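Local structure of ferric-chelate reductase (NAD(P)H) (1I0R) at residues M73-I76 and G77-F81. The protein reduces ferric iron held in siderophores and other chelators with NADH or NADPH as electron donor, using FMN or FAD as cofactor and releasing ferrous iron. Residues are numbered along the deposited sequence; the frame is centred on the assembly and turned at random.
Sequences MEFI and GRFGF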
loop_
_atom_site.group_PDB
_atom_site.type_symbol
_atom_site.label_atom_id
_atom_site.label_comp_id
_atom_site.label_asym_id
_atom_site.label_seq_id
_atom_site.Cartn_x
_atom_site.Cartn_y
_atom_site.Cartn_z
ATOM N N MET B 73 -3.738 -15.146 -16.159
ATOM C CA MET B 73 -2.786 -15.685 -15.194
ATOM C C MET B 73 -1.444 -16.017 -15.845
ATOM O O MET B 73 -0.393 -15.936 -15.202
ATOM C CB MET B 73 -3.354 -16.938 -14.518
ATOM C CG MET B 73 -4.565 -16.677 -13.637
ATOM S SD MET B 73 -4.161 -15.646 -12.195
ATOM C CE MET B 73 -3.599 -16.899 -11.028
ATOM N N GLU B 74 -1.475 -16.399 -17.119
ATOM C CA GLU B 74 -0.244 -16.740 -17.823
ATOM C C GLU B 74 0.654 -15.515 -17.973
ATOM O O GLU B 74 1.878 -15.614 -17.877
ATOM C CB GLU B 74 -0.554 -17.341 -19.204
ATOM C CG GLU B 74 -1.684 -16.657 -19.965
ATOM C CD GLU B 74 -3.041 -17.337 -19.760
ATOM O OE1 GLU B 74 -3.462 -17.527 -18.591
ATOM O OE2 GLU B 74 -3.692 -17.683 -20.780
ATOM N N PHE B 75 0.033 -14.364 -18.201
ATOM C CA PHE B 75 0.769 -13.115 -18.369
ATOM C C PHE B 75 1.432 -12.762 -17.042
ATOM O O PHE B 75 2.596 -12.379 -16.997
ATOM C CB PHE B 75 -0.197 -12.007 -18.804
ATOM C CG PHE B 75 0.474 -10.701 -19.139
ATOM C CD1 PHE B 75 1.084 -10.505 -20.376
ATOM C CD2 PHE B 75 0.462 -9.651 -18.227
ATOM C CE1 PHE B 75 1.667 -9.284 -20.702
ATOM C CE2 PHE B 75 1.044 -8.421 -18.542
ATOM C CZ PHE B 75 1.647 -8.235 -19.784
ATOM N N ILE B 76 0.684 -12.898 -15.953
ATOM C CA ILE B 76 1.240 -12.610 -14.640
ATOM C C ILE B 76 2.377 -13.599 -14.403
ATOM O O ILE B 76 3.416 -13.256 -13.834
ATOM C CB ILE B 76 0.146 -12.742 -13.549
ATOM C CG1 ILE B 76 -0.965 -11.732 -13.844
ATOM C CG2 ILE B 76 0.740 -12.510 -12.168
ATOM C CD1 ILE B 76 -2.211 -11.855 -12.973
ATOM N N GLY B 77 2.192 -14.825 -14.880
ATOM C CA GLY B 77 3.214 -15.844 -14.715
ATOM C C GLY B 77 4.549 -15.512 -15.373
ATOM O O GLY B 77 5.607 -15.860 -14.837
ATOM N N ARG B 78 4.510 -14.840 -16.520
ATOM C CA ARG B 78 5.732 -14.466 -17.232
ATOM C C ARG B 78 6.645 -13.626 -16.365
ATOM O O ARG B 78 7.871 -13.756 -16.423
ATOM C CB ARG B 78 5.412 -13.648 -18.484
ATOM C CG ARG B 78 4.511 -14.334 -19.470
ATOM C CD ARG B 78 4.246 -13.433 -20.659
ATOM N NE ARG B 78 5.487 -13.107 -21.356
ATOM C CZ ARG B 78 5.585 -12.959 -22.672
ATOM N NH1 ARG B 78 4.513 -13.106 -23.441
ATOM N NH2 ARG B 78 6.758 -12.680 -23.219
ATOM N N PHE B 79 6.054 -12.741 -15.569
ATOM C CA PHE B 79 6.856 -11.880 -14.726
ATOM C C PHE B 79 7.068 -12.387 -13.310
ATOM O O PHE B 79 7.496 -11.633 -12.441
ATOM C CB PHE B 79 6.251 -10.477 -14.701
ATOM C CG PHE B 79 6.333 -9.769 -16.019
ATOM C CD1 PHE B 79 5.302 -9.861 -16.943
ATOM C CD2 PHE B 79 7.462 -9.031 -16.348
ATOM C CE1 PHE B 79 5.395 -9.221 -18.185
ATOM C CE2 PHE B 79 7.568 -8.388 -17.587
ATOM C CZ PHE B 79 6.534 -8.483 -18.505
ATOM N N GLY B 80 6.791 -13.666 -13.079
ATOM C CA GLY B 80 6.972 -14.220 -11.750
ATOM C C GLY B 80 7.988 -15.347 -11.632
ATOM O O GLY B 80 7.973 -16.094 -10.650
ATOM N N PHE B 81 8.868 -15.485 -12.623
ATOM C CA PHE B 81 9.887 -16.538 -12.591
ATOM C C PHE B 81 11.214 -15.991 -12.091
ATOM O O PHE B 81 11.775 -15.065 -12.682
ATOM C CB PHE B 81 10.105 -17.150 -13.984
ATOM C CG PHE B 81 8.943 -17.960 -14.483
ATOM C CD1 PHE B 81 8.523 -19.100 -13.795
ATOM C CD2 PHE B 81 8.250 -17.574 -15.632
ATOM C CE1 PHE B 81 7.428 -19.844 -14.239
ATOM C CE2 PHE B 81 7.155 -18.308 -16.087
ATOM C CZ PHE B 81 6.742 -19.448 -15.386
#
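Phe-75, in helix 73-78, and Phe-79, just beyond its end and four residues on, form a T-shaped (edge-to-face) pair: the edge of Phe-79 points at one face of the Phe-75 ring, with centroids 5.8 Å apart and planes at 61°. Their side chains run side by side, and CE1 of Phe-79 comes within 4.2 Å of Phe-75 CZ, over the rim of that ring. Phe-75 swings CG anti to the backbone N (chi1 -174°), whereas Phe-79 sets CG beside its own N (chi1 -67°), bringing its CD1 edge to 3.7 Å from Phe-75 O. Arg-78 lays its aliphatic chain along the same turn, with CG 3.3 Å from Glu-74 O, before a bend at chi3 leads to the guanidinium, where NH2 is hydrogen-bonded to the backbone O of Asp-91. The backbone bonds record the end of the helix. Gly-77 N donates to Met-73 O (2.8 Å) and Arg-78 N to Glu-74 O (3.1 Å), but those from Arg-78 N to Phe-75 O and Phe-79 N to Ile-76 O are weak i to i+3 bonds. Phe-75, Ile-76 and Phe-79 are buried on the packed side; Glu-74, its carboxylate leading away, and Gly-80 are exposed. Phe-75 and Phe-79 pack on Ile-15 of strand 14-20, Ile-76 reaches the FMN-binding residue Ile-28 on strand 23-37, and Met-73 touches the NADP(+)-binding Tyr-150, so the short helix lies between the barrel and helix 147-155.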